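Long-range contacts in beta-N-acetylhexosaminidase (Thermotoga neapolitana, PDB 5BZA), which probably hydrolyses terminal non-reducing N-acetyl-D-hexosamine residues from N-acetyl-beta-D-hexosaminides, as a family 3 glycoside hydrolase: residues D47-L52 with R319-L324; F58-D63 with G107-F112; D394-L399 with S419-R424. All blocks are in the same frame, centred on the assembly; numbering follows the deposited sequence.

How the interactions relate
Interactions 1 and 2 belong to one packed region, their centres about 13 Å apart. Helix 42-54 of interaction 1 runs on in the chain to strand 59-62 of interaction 2, and the two contacts touch directly: Met49 CE lies 3.4 Å from Gly107 CA, and Leu52 O lies 3.2 Å from Phe58 CE1. Each has a cadmium ion nearby, about 5 Å from the side chain of Asn50 in interaction 1 and about 7 Å from that of Asp63 in interaction 2. Interaction 3 stands apart in the C-terminal region, its centre about 37 Å from that of interaction 1 and about 46 Å from that of interaction 2; its Glu398 binds a cadmium ion itself.

Interaction 1: D47-L52 with R319-L324; sequences DFMNFL and RFNSGL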
loop_
_atom_site.group_PDB
_atom_site.type_symbol
_atom_site.label_atom_id
_atom_site.label_comp_id
_atom_site.label_asym_id
_atom_site.label_seq_id
_atom_site.Cartn_x
_atom_site.Cartn_y
_atom_site.Cartn_z
ATOM N N ASP B 47 -14.363 -5.191 2.635
ATOM C CA ASP B 47 -15.766 -5.432 2.892
ATOM C C ASP B 47 -16.313 -4.424 3.928
ATOM O O ASP B 47 -17.456 -3.945 3.802
ATOM C CB ASP B 47 -16.005 -6.873 3.362
ATOM C CG ASP B 47 -17.506 -7.252 3.362
ATOM O OD1 ASP B 47 -18.266 -6.739 2.497
ATOM O OD2 ASP B 47 -17.941 -8.055 4.222
ATOM N N PHE B 48 -15.517 -4.107 4.958
ATOM C CA PHE B 48 -15.883 -3.065 5.959
ATOM C C PHE B 48 -16.081 -1.697 5.270
ATOM O O PHE B 48 -17.109 -1.051 5.459
ATOM C CB PHE B 48 -14.794 -2.985 7.050
ATOM C CG PHE B 48 -15.205 -2.267 8.332
ATOM C CD1 PHE B 48 -16.506 -1.844 8.550
ATOM C CD2 PHE B 48 -14.259 -2.077 9.348
ATOM C CE1 PHE B 48 -16.868 -1.234 9.753
ATOM C CE2 PHE B 48 -14.597 -1.475 10.544
ATOM C CZ PHE B 48 -15.905 -1.043 10.751
ATOM N N MET B 49 -15.117 -1.258 4.454
ATOM C CA MET B 49 -15.280 0.011 3.732
ATOM C C MET B 49 -16.575 0.025 2.879
ATOM O O MET B 49 -17.298 1.035 2.829
ATOM C CB MET B 49 -14.076 0.291 2.831
ATOM C CG MET B 49 -12.835 0.582 3.597
ATOM S SD MET B 49 -12.910 1.968 4.795
ATOM C CE MET B 49 -13.266 3.352 3.733
ATOM N N ASN B 50 -16.873 -1.101 2.233
ATOM C CA ASN B 50 -18.111 -1.219 1.463
ATOM C C ASN B 50 -19.364 -1.096 2.378
ATOM O O ASN B 50 -20.327 -0.395 2.067
ATOM C CB ASN B 50 -18.121 -2.557 0.690
ATOM C CG ASN B 50 -19.208 -2.625 -0.338
ATOM O OD1 ASN B 50 -19.426 -1.670 -1.084
ATOM N ND2 ASN B 50 -19.871 -3.765 -0.428
ATOM N N PHE B 51 -19.360 -1.818 3.492
ATOM C CA PHE B 51 -20.392 -1.644 4.500
ATOM C C PHE B 51 -20.531 -0.161 4.946
ATOM O O PHE B 51 -21.661 0.362 5.065
ATOM C CB PHE B 51 -20.120 -2.552 5.697
ATOM C CG PHE B 51 -21.102 -2.387 6.804
ATOM C CD1 PHE B 51 -22.324 -3.032 6.762
ATOM C CD2 PHE B 51 -20.813 -1.549 7.883
ATOM C CE1 PHE B 51 -23.241 -2.860 7.780
ATOM C CE2 PHE B 51 -21.723 -1.370 8.917
ATOM C CZ PHE B 51 -22.940 -2.024 8.870
ATOM N N LEU B 52 -19.414 0.520 5.197
ATOM C CA LEU B 52 -19.499 1.892 5.712
ATOM C C LEU B 52 -20.119 2.818 4.679
ATOM O O LEU B 52 -20.918 3.689 5.035
ATOM C CB LEU B 52 -18.117 2.411 6.134
ATOM C CG LEU B 52 -17.516 1.686 7.351
ATOM C CD1 LEU B 52 -16.046 2.100 7.600
ATOM C CD2 LEU B 52 -18.378 1.936 8.554
ATOM N N ARG B 319 -15.245 11.314 -2.535
ATOM C CA ARG B 319 -15.636 10.496 -3.700
ATOM C C ARG B 319 -14.973 9.120 -3.715
ATOM O O ARG B 319 -15.337 8.239 -4.528
ATOM C CB ARG B 319 -15.369 11.272 -5.012
ATOM C CG ARG B 319 -13.909 11.423 -5.495
ATOM C CD ARG B 319 -13.893 12.380 -6.733
ATOM N NE ARG B 319 -12.556 12.940 -6.960
ATOM C CZ ARG B 319 -12.040 13.934 -6.224
ATOM N NH1 ARG B 319 -12.702 14.384 -5.154
ATOM N NH2 ARG B 319 -10.823 14.419 -6.489
ATOM N N PHE B 320 -14.018 8.923 -2.806
ATOM C CA PHE B 320 -13.233 7.681 -2.815
ATOM C C PHE B 320 -13.581 6.694 -1.700
ATOM O O PHE B 320 -13.580 7.040 -0.492
ATOM C CB PHE B 320 -11.733 8.007 -2.773
ATOM C CG PHE B 320 -11.277 8.827 -3.938
ATOM C CD1 PHE B 320 -11.241 8.271 -5.214
ATOM C CD2 PHE B 320 -10.893 10.143 -3.770
ATOM C CE1 PHE B 320 -10.826 9.014 -6.302
ATOM C CE2 PHE B 320 -10.475 10.899 -4.851
ATOM C CZ PHE B 320 -10.447 10.330 -6.123
ATOM N N ASN B 321 -13.848 5.456 -2.102
ATOM C CA ASN B 321 -13.999 4.379 -1.134
ATOM C C ASN B 321 -13.560 3.032 -1.762
ATOM O O ASN B 321 -14.222 2.528 -2.658
ATOM C CB ASN B 321 -15.449 4.329 -0.623
ATOM C CG ASN B 321 -15.619 3.431 0.585
ATOM O OD1 ASN B 321 -14.953 2.438 0.705
ATOM N ND2 ASN B 321 -16.538 3.766 1.461
ATOM N N SER B 322 -12.437 2.475 -1.282
ATOM C CA SER B 322 -11.873 1.228 -1.797
ATOM C C SER B 322 -12.829 0.014 -1.620
ATOM O O SER B 322 -12.570 -1.082 -2.126
ATOM C CB SER B 322 -10.495 0.980 -1.169
ATOM O OG SER B 322 -10.536 0.801 0.254
ATOM N N GLY B 323 -13.959 0.222 -0.953
ATOM C CA GLY B 323 -14.963 -0.818 -0.841
ATOM C C GLY B 323 -15.612 -1.239 -2.167
ATOM O O GLY B 323 -16.323 -2.246 -2.248
ATOM N N LEU B 324 -15.403 -0.437 -3.197
ATOM C CA LEU B 324 -15.862 -0.764 -4.532
ATOM C C LEU B 324 -15.300 -2.133 -4.918
ATOM O O LEU B 324 -15.953 -2.920 -5.632
ATOM C CB LEU B 324 -15.437 0.334 -5.529
ATOM C CG LEU B 324 -13.941 0.460 -5.820
ATOM C CD1 LEU B 324 -13.471 -0.366 -7.079
ATOM C CD2 LEU B 324 -13.523 1.940 -5.877
#
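Asn321 meets Met49 on the flank of helix 42-54 and divides its amide between that helix and its own turn. ND2 donates to Met49 O at 3.1 Å, but the bond is bent (141° at the hydrogen) and the donor stands 49° above the carbonyl plane, which is not a lone-pair direction. OD1 turns back on its own segment and accepts from Gly323 N at 2.9 Å, a straighter capping bond at the turn that leads into helix 323-331. With chi1 at -168°, CG is swung opposite the backbone N, a setting that lets one amide serve both the neighbouring helix and its own turn; two bonds at its two ends would fix the rotation of the group.

The tight part lies around Met49, Asn50 and Gly323. Met49 CB sits 3.1 Å from Asn321 OD1, and its chain, bent at chi2 and chi3, curls so that CE reaches the same oxygen at 3.6 Å. Gly323, having no side chain, lies directly against the helix backbone, its CA 3.9 Å from Asn50 CA. Beside it Asn50 OD1 and Gly323 O, two acceptors, stand 3.4 Å apart without bonding, and Asn50 ND2 makes a weak hydrogen bond to Glu327, a cadmium ligand in this structure. The looser side is at Ser322, whose OG approaches Met49 CG only at 4.1 Å, its hydrogen bond going to Leu106 O, and at Asn321, which remains partly exposed whereas Met49, Asn50, Ser322 and Gly323 are buried.

Met49 also rests on Ile34 of strand 31-34. Elsewhere on helix 42-54, Phe48 and Phe51 pack on helix 18-27; beyond Ser322 lies Met98 of the second subunit.

Interaction 2: F58-D63 with G107-F112; sequences FIVSSD and GFNMVF
The Phe112 ring carries Ser61 OG over one face, 3.2 Å above its plane and offset toward the rim, while Ser61 CB makes a CH-pi contact with that ring, 4.0 Å from the centroid and 18° off the normal. Ser61 OG also makes a weak hydrogen bond to Met110 O. At the ring's edge, in plane, lies Asp63 OD1, 3.3 Å from Phe112 CD2. Ser61 O lies at the edge of the Phe108 ring, close to its plane, and Val60 CG1 packs obliquely against Phe108 CD1 at 3.6 Å.

The Asn109 amide bridges the start of strand 59-62: OD1 accepts from Val60 N at 2.8 Å, and ND2 donates to Phe58 O in the carbonyl plane. Its chi1 of 45° folds CG between the backbone N and carbonyl carbon, bringing the amide against strand backbone. Val60 O takes two donors, Asn109 N and Met110 N, and farther along Phe112 N reaches Ser62 O at 3.0 Å, 170° at the hydrogen. A water joins Ser62 OG to Met110 O.

These strands are neighbours in the parallel eight-stranded sheet of the TIM-barrel domain. The chemistry implies that the Asn109 side chain extends the strand pairing beyond the start of strand 110-111, satisfying buried Val60 N and Phe58 O.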
loop_
_atom_site.group_PDB
_atom_site.type_symbol
_atom_site.label_atom_id
_atom_site.label_comp_id
_atom_site.label_asym_id
_atom_site.label_seq_id
_atom_site.Cartn_x
_atom_site.Cartn_y
_atom_site.Cartn_z
ATOM N N PHE B 58 -19.624 8.601 8.173
ATOM C CA PHE B 58 -18.772 8.241 9.282
ATOM C C PHE B 58 -17.478 9.024 9.152
ATOM O O PHE B 58 -17.024 9.265 8.041
ATOM C CB PHE B 58 -18.430 6.756 9.303
ATOM C CG PHE B 58 -19.607 5.845 9.336
ATOM C CD1 PHE B 58 -20.181 5.376 8.131
ATOM C CD2 PHE B 58 -20.114 5.395 10.560
ATOM C CE1 PHE B 58 -21.247 4.486 8.154
ATOM C CE2 PHE B 58 -21.175 4.516 10.599
ATOM C CZ PHE B 58 -21.758 4.045 9.387
ATOM N N ILE B 59 -16.880 9.385 10.287
ATOM C CA ILE B 59 -15.483 9.764 10.348
ATOM C C ILE B 59 -14.692 8.462 10.453
ATOM O O ILE B 59 -14.925 7.677 11.390
ATOM C CB ILE B 59 -15.178 10.681 11.577
ATOM C CG1 ILE B 59 -16.123 11.882 11.567
ATOM C CG2 ILE B 59 -13.706 11.128 11.557
ATOM C CD1 ILE B 59 -16.113 12.673 12.832
ATOM N N VAL B 60 -13.776 8.233 9.502
ATOM C CA VAL B 60 -13.033 6.978 9.410
ATOM C C VAL B 60 -11.555 7.259 9.602
ATOM O O VAL B 60 -10.970 8.052 8.842
ATOM C CB VAL B 60 -13.221 6.241 8.019
ATOM C CG1 VAL B 60 -12.406 4.923 7.964
ATOM C CG2 VAL B 60 -14.696 5.981 7.735
ATOM N N SER B 61 -10.943 6.608 10.595
ATOM C CA SER B 61 -9.618 6.996 11.001
ATOM C C SER B 61 -8.701 5.778 11.177
ATOM O O SER B 61 -9.164 4.632 11.317
ATOM C CB SER B 61 -9.712 7.797 12.330
ATOM O OG SER B 61 -8.506 8.489 12.559
ATOM N N SER B 62 -7.398 6.039 11.219
ATOM C CA SER B 62 -6.403 5.032 11.567
ATOM C C SER B 62 -5.361 5.631 12.505
ATOM O O SER B 62 -5.279 6.873 12.645
ATOM C CB SER B 62 -5.700 4.510 10.320
ATOM O OG SER B 62 -4.768 5.500 9.891
ATOM N N ASP B 63 -4.525 4.758 13.073
ATOM C CA ASP B 63 -3.376 5.194 13.860
ATOM C C ASP B 63 -2.094 5.200 13.039
ATOM O O ASP B 63 -1.004 4.969 13.580
ATOM C CB ASP B 63 -3.137 4.299 15.087
ATOM C CG ASP B 63 -4.169 4.479 16.165
ATOM O OD1 ASP B 63 -4.696 5.595 16.299
ATOM O OD2 ASP B 63 -4.408 3.504 16.916
ATOM N N GLY B 107 -10.429 5.619 1.415
ATOM C CA GLY B 107 -11.683 5.861 2.095
ATOM C C GLY B 107 -11.516 6.418 3.519
ATOM O O GLY B 107 -12.518 6.682 4.171
ATOM N N PHE B 108 -10.292 6.594 4.020
ATOM C CA PHE B 108 -10.125 7.244 5.344
ATOM C C PHE B 108 -10.428 8.762 5.220
ATOM O O PHE B 108 -10.376 9.308 4.124
ATOM C CB PHE B 108 -8.712 6.990 5.896
ATOM C CG PHE B 108 -8.473 5.557 6.311
ATOM C CD1 PHE B 108 -8.791 5.120 7.604
ATOM C CD2 PHE B 108 -8.000 4.615 5.370
ATOM C CE1 PHE B 108 -8.579 3.778 7.987
ATOM C CE2 PHE B 108 -7.798 3.269 5.718
ATOM C CZ PHE B 108 -8.090 2.847 7.029
ATOM N N ASN B 109 -10.873 9.433 6.280
ATOM C CA ASN B 109 -10.932 10.899 6.207
ATOM C C ASN B 109 -10.347 11.607 7.442
ATOM O O ASN B 109 -10.291 12.844 7.499
ATOM C CB ASN B 109 -12.373 11.369 5.962
ATOM C CG ASN B 109 -13.372 10.655 6.829
ATOM O OD1 ASN B 109 -13.182 10.545 8.043
ATOM N ND2 ASN B 109 -14.467 10.162 6.216
ATOM N N MET B 110 -9.794 10.824 8.368
ATOM C CA MET B 110 -9.112 11.380 9.533
ATOM C C MET B 110 -7.912 10.493 9.783
ATOM O O MET B 110 -7.911 9.335 9.398
ATOM C CB MET B 110 -10.029 11.428 10.766
ATOM C CG MET B 110 -9.362 12.032 12.028
ATOM S SD MET B 110 -10.520 12.302 13.403
ATOM C CE MET B 110 -11.363 13.781 12.825
ATOM N N VAL B 111 -6.877 11.052 10.383
ATOM C CA VAL B 111 -5.791 10.271 10.896
ATOM C C VAL B 111 -5.515 10.736 12.352
ATOM O O VAL B 111 -5.525 11.926 12.674
ATOM C CB VAL B 111 -4.543 10.411 10.010
ATOM C CG1 VAL B 111 -4.000 11.869 10.059
ATOM C CG2 VAL B 111 -3.486 9.368 10.387
ATOM N N PHE B 112 -5.256 9.770 13.224
ATOM C CA PHE B 112 -4.918 10.072 14.605
ATOM C C PHE B 112 -3.414 10.358 14.625
ATOM O O PHE B 112 -2.626 9.575 15.171
ATOM C CB PHE B 112 -5.317 8.920 15.532
ATOM C CG PHE B 112 -6.809 8.771 15.705
ATOM C CD1 PHE B 112 -7.658 9.808 15.419
ATOM C CD2 PHE B 112 -7.355 7.593 16.202
ATOM C CE1 PHE B 112 -9.044 9.695 15.614
ATOM C CE2 PHE B 112 -8.749 7.466 16.395
ATOM C CZ PHE B 112 -9.592 8.530 16.087
HETATM O O HOH W 1 -6.035 7.370 8.467
#

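Interaction 3: D394-L399 with S419-R424; sequences DVDGEL and SLPSDR. With CD (cadmium ion), chain T.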
loop_
_atom_site.group_PDB
_atom_site.type_symbol
_atom_site.label_atom_id
_atom_site.label_comp_id
_atom_site.label_asym_id
_atom_site.label_seq_id
_atom_site.Cartn_x
_atom_site.Cartn_y
_atom_site.Cartn_z
ATOM N N ASP B 394 -9.420 -39.248 -4.314
ATOM C CA ASP B 394 -10.818 -39.362 -3.916
ATOM C C ASP B 394 -10.895 -39.040 -2.423
ATOM O O ASP B 394 -9.924 -39.239 -1.678
ATOM C CB ASP B 394 -11.434 -40.731 -4.209
ATOM C CG ASP B 394 -12.970 -40.691 -4.126
ATOM O OD1 ASP B 394 -13.594 -40.188 -5.099
ATOM O OD2 ASP B 394 -13.548 -41.107 -3.091
ATOM N N VAL B 395 -12.015 -38.474 -1.992
ATOM C CA VAL B 395 -12.206 -38.247 -0.568
ATOM C C VAL B 395 -13.691 -38.092 -0.283
ATOM O O VAL B 395 -14.503 -38.017 -1.199
ATOM C CB VAL B 395 -11.414 -37.009 -0.083
ATOM C CG1 VAL B 395 -12.081 -35.721 -0.555
ATOM C CG2 VAL B 395 -11.240 -37.029 1.458
ATOM N N ASP B 396 -14.057 -38.096 0.991
ATOM C CA ASP B 396 -15.450 -37.969 1.329
ATOM C C ASP B 396 -15.464 -37.159 2.615
ATOM O O ASP B 396 -14.424 -36.938 3.235
ATOM C CB ASP B 396 -16.135 -39.314 1.527
ATOM C CG ASP B 396 -17.645 -39.207 1.428
ATOM O OD1 ASP B 396 -18.141 -38.095 1.117
ATOM O OD2 ASP B 396 -18.340 -40.211 1.717
ATOM N N GLY B 397 -16.639 -36.664 2.965
ATOM C CA GLY B 397 -16.820 -35.814 4.117
ATOM C C GLY B 397 -18.283 -35.453 4.076
ATOM O O GLY B 397 -19.032 -35.871 3.174
ATOM N N GLU B 398 -18.717 -34.689 5.059
ATOM C CA GLU B 398 -20.118 -34.320 5.117
ATOM C C GLU B 398 -20.398 -33.255 4.068
ATOM O O GLU B 398 -21.520 -33.131 3.555
ATOM C CB GLU B 398 -20.450 -33.812 6.505
ATOM C CG GLU B 398 -19.878 -34.702 7.550
ATOM C CD GLU B 398 -20.028 -34.088 8.924
ATOM O OE1 GLU B 398 -20.617 -32.987 9.026
ATOM O OE2 GLU B 398 -19.545 -34.704 9.883
ATOM N N LEU B 399 -19.364 -32.470 3.773
ATOM C CA LEU B 399 -19.447 -31.425 2.760
ATOM C C LEU B 399 -18.077 -31.225 2.228
ATOM O O LEU B 399 -17.117 -31.158 2.995
ATOM C CB LEU B 399 -20.007 -30.123 3.323
ATOM C CG LEU B 399 -20.437 -28.974 2.390
ATOM C CD1 LEU B 399 -21.450 -29.417 1.326
ATOM C CD2 LEU B 399 -21.047 -27.843 3.243
ATOM N N SER B 419 -15.214 -37.505 -9.862
ATOM C CA SER B 419 -15.344 -38.646 -8.942
ATOM C C SER B 419 -15.910 -38.267 -7.575
ATOM O O SER B 419 -16.456 -39.125 -6.870
ATOM C CB SER B 419 -13.989 -39.326 -8.707
ATOM O OG SER B 419 -13.260 -39.512 -9.906
ATOM N N LEU B 420 -15.745 -37.004 -7.172
ATOM C CA LEU B 420 -16.213 -36.581 -5.855
ATOM C C LEU B 420 -17.749 -36.739 -5.759
ATOM O O LEU B 420 -18.474 -36.623 -6.755
ATOM C CB LEU B 420 -15.783 -35.130 -5.571
ATOM C CG LEU B 420 -14.262 -34.902 -5.602
ATOM C CD1 LEU B 420 -13.912 -33.420 -5.509
ATOM C CD2 LEU B 420 -13.514 -35.738 -4.557
ATOM N N PRO B 421 -18.245 -37.062 -4.564
ATOM C CA PRO B 421 -19.680 -37.298 -4.366
ATOM C C PRO B 421 -20.510 -36.081 -4.734
ATOM O O PRO B 421 -20.474 -35.045 -4.055
ATOM C CB PRO B 421 -19.790 -37.611 -2.870
ATOM C CG PRO B 421 -18.507 -37.163 -2.268
ATOM C CD PRO B 421 -17.464 -37.263 -3.331
ATOM N N SER B 422 -21.258 -36.204 -5.812
ATOM C CA SER B 422 -22.069 -35.109 -6.310
ATOM C C SER B 422 -23.081 -34.571 -5.295
ATOM O O SER B 422 -23.504 -33.420 -5.361
ATOM C CB SER B 422 -22.815 -35.586 -7.568
ATOM O OG SER B 422 -23.972 -34.799 -7.805
ATOM N N ASP B 423 -23.467 -35.398 -4.348
ATOM C CA ASP B 423 -24.503 -34.995 -3.418
ATOM C C ASP B 423 -23.995 -33.985 -2.350
ATOM O O ASP B 423 -24.763 -33.243 -1.725
ATOM C CB ASP B 423 -25.076 -36.234 -2.758
ATOM C CG ASP B 423 -26.577 -36.180 -2.668
ATOM O OD1 ASP B 423 -27.197 -35.674 -3.630
ATOM O OD2 ASP B 423 -27.141 -36.631 -1.642
ATOM N N ARG B 424 -22.688 -33.937 -2.155
ATOM C CA ARG B 424 -22.195 -33.174 -1.031
ATOM C C ARG B 424 -20.869 -32.493 -1.402
ATOM O O ARG B 424 -20.016 -32.197 -0.535
ATOM C CB ARG B 424 -22.080 -34.090 0.185
ATOM C CG ARG B 424 -21.340 -35.382 -0.073
ATOM C CD ARG B 424 -21.458 -36.359 1.093
ATOM N NE ARG B 424 -20.712 -37.584 0.813
ATOM C CZ ARG B 424 -21.200 -38.636 0.164
ATOM N NH1 ARG B 424 -22.463 -38.626 -0.246
ATOM N NH2 ARG B 424 -20.419 -39.692 -0.056
HETATM CD CD CD T . -20.610 -33.036 11.766
HETATM O O HOH W 2 -22.999 -32.670 11.408
#
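The loops leading into the adjacent parallel strands 399-404 and 425-429 of the C-terminal domain meet through a side-on salt bridge between Asp396 and Arg424. Arg424 NE donates to the syn lone pair of Asp396 OD1 at 2.6 Å, almost in the guanidinium plane, and NH2 reaches Asp396 OD2 at 2.8 Å, 35° out of the carboxylate plane. The grip is therefore twisted, the two flat groups standing 43° apart. Arg424 runs extended from CG to NE, which carries its guanidinium to the Asp396 carboxylate, and Pro421 CB lies 3.5 Å above the centre of that guanidinium.

Pro421 to Arg424 form a type I beta turn, closed by Arg424 N to Pro421 O at 3.1 Å. This turn delivers the chain into strand 425-429 of the mixed sheet. Beside it, Leu399 CA approaches Arg424 O at 3.4 Å in a CA-H...O contact. Toward the other end, Leu420 CD2 packs loosely on Val395 CG1 at 4.3 Å, and Pro421 CG touches Asp396 OD1. The Glu398 side chain leaves its backbone away from the 419-424 segment, and its OE1 and OE2 both bind the cadmium ion, each at 2.7 Å; a water and Glu346 also bind the ion.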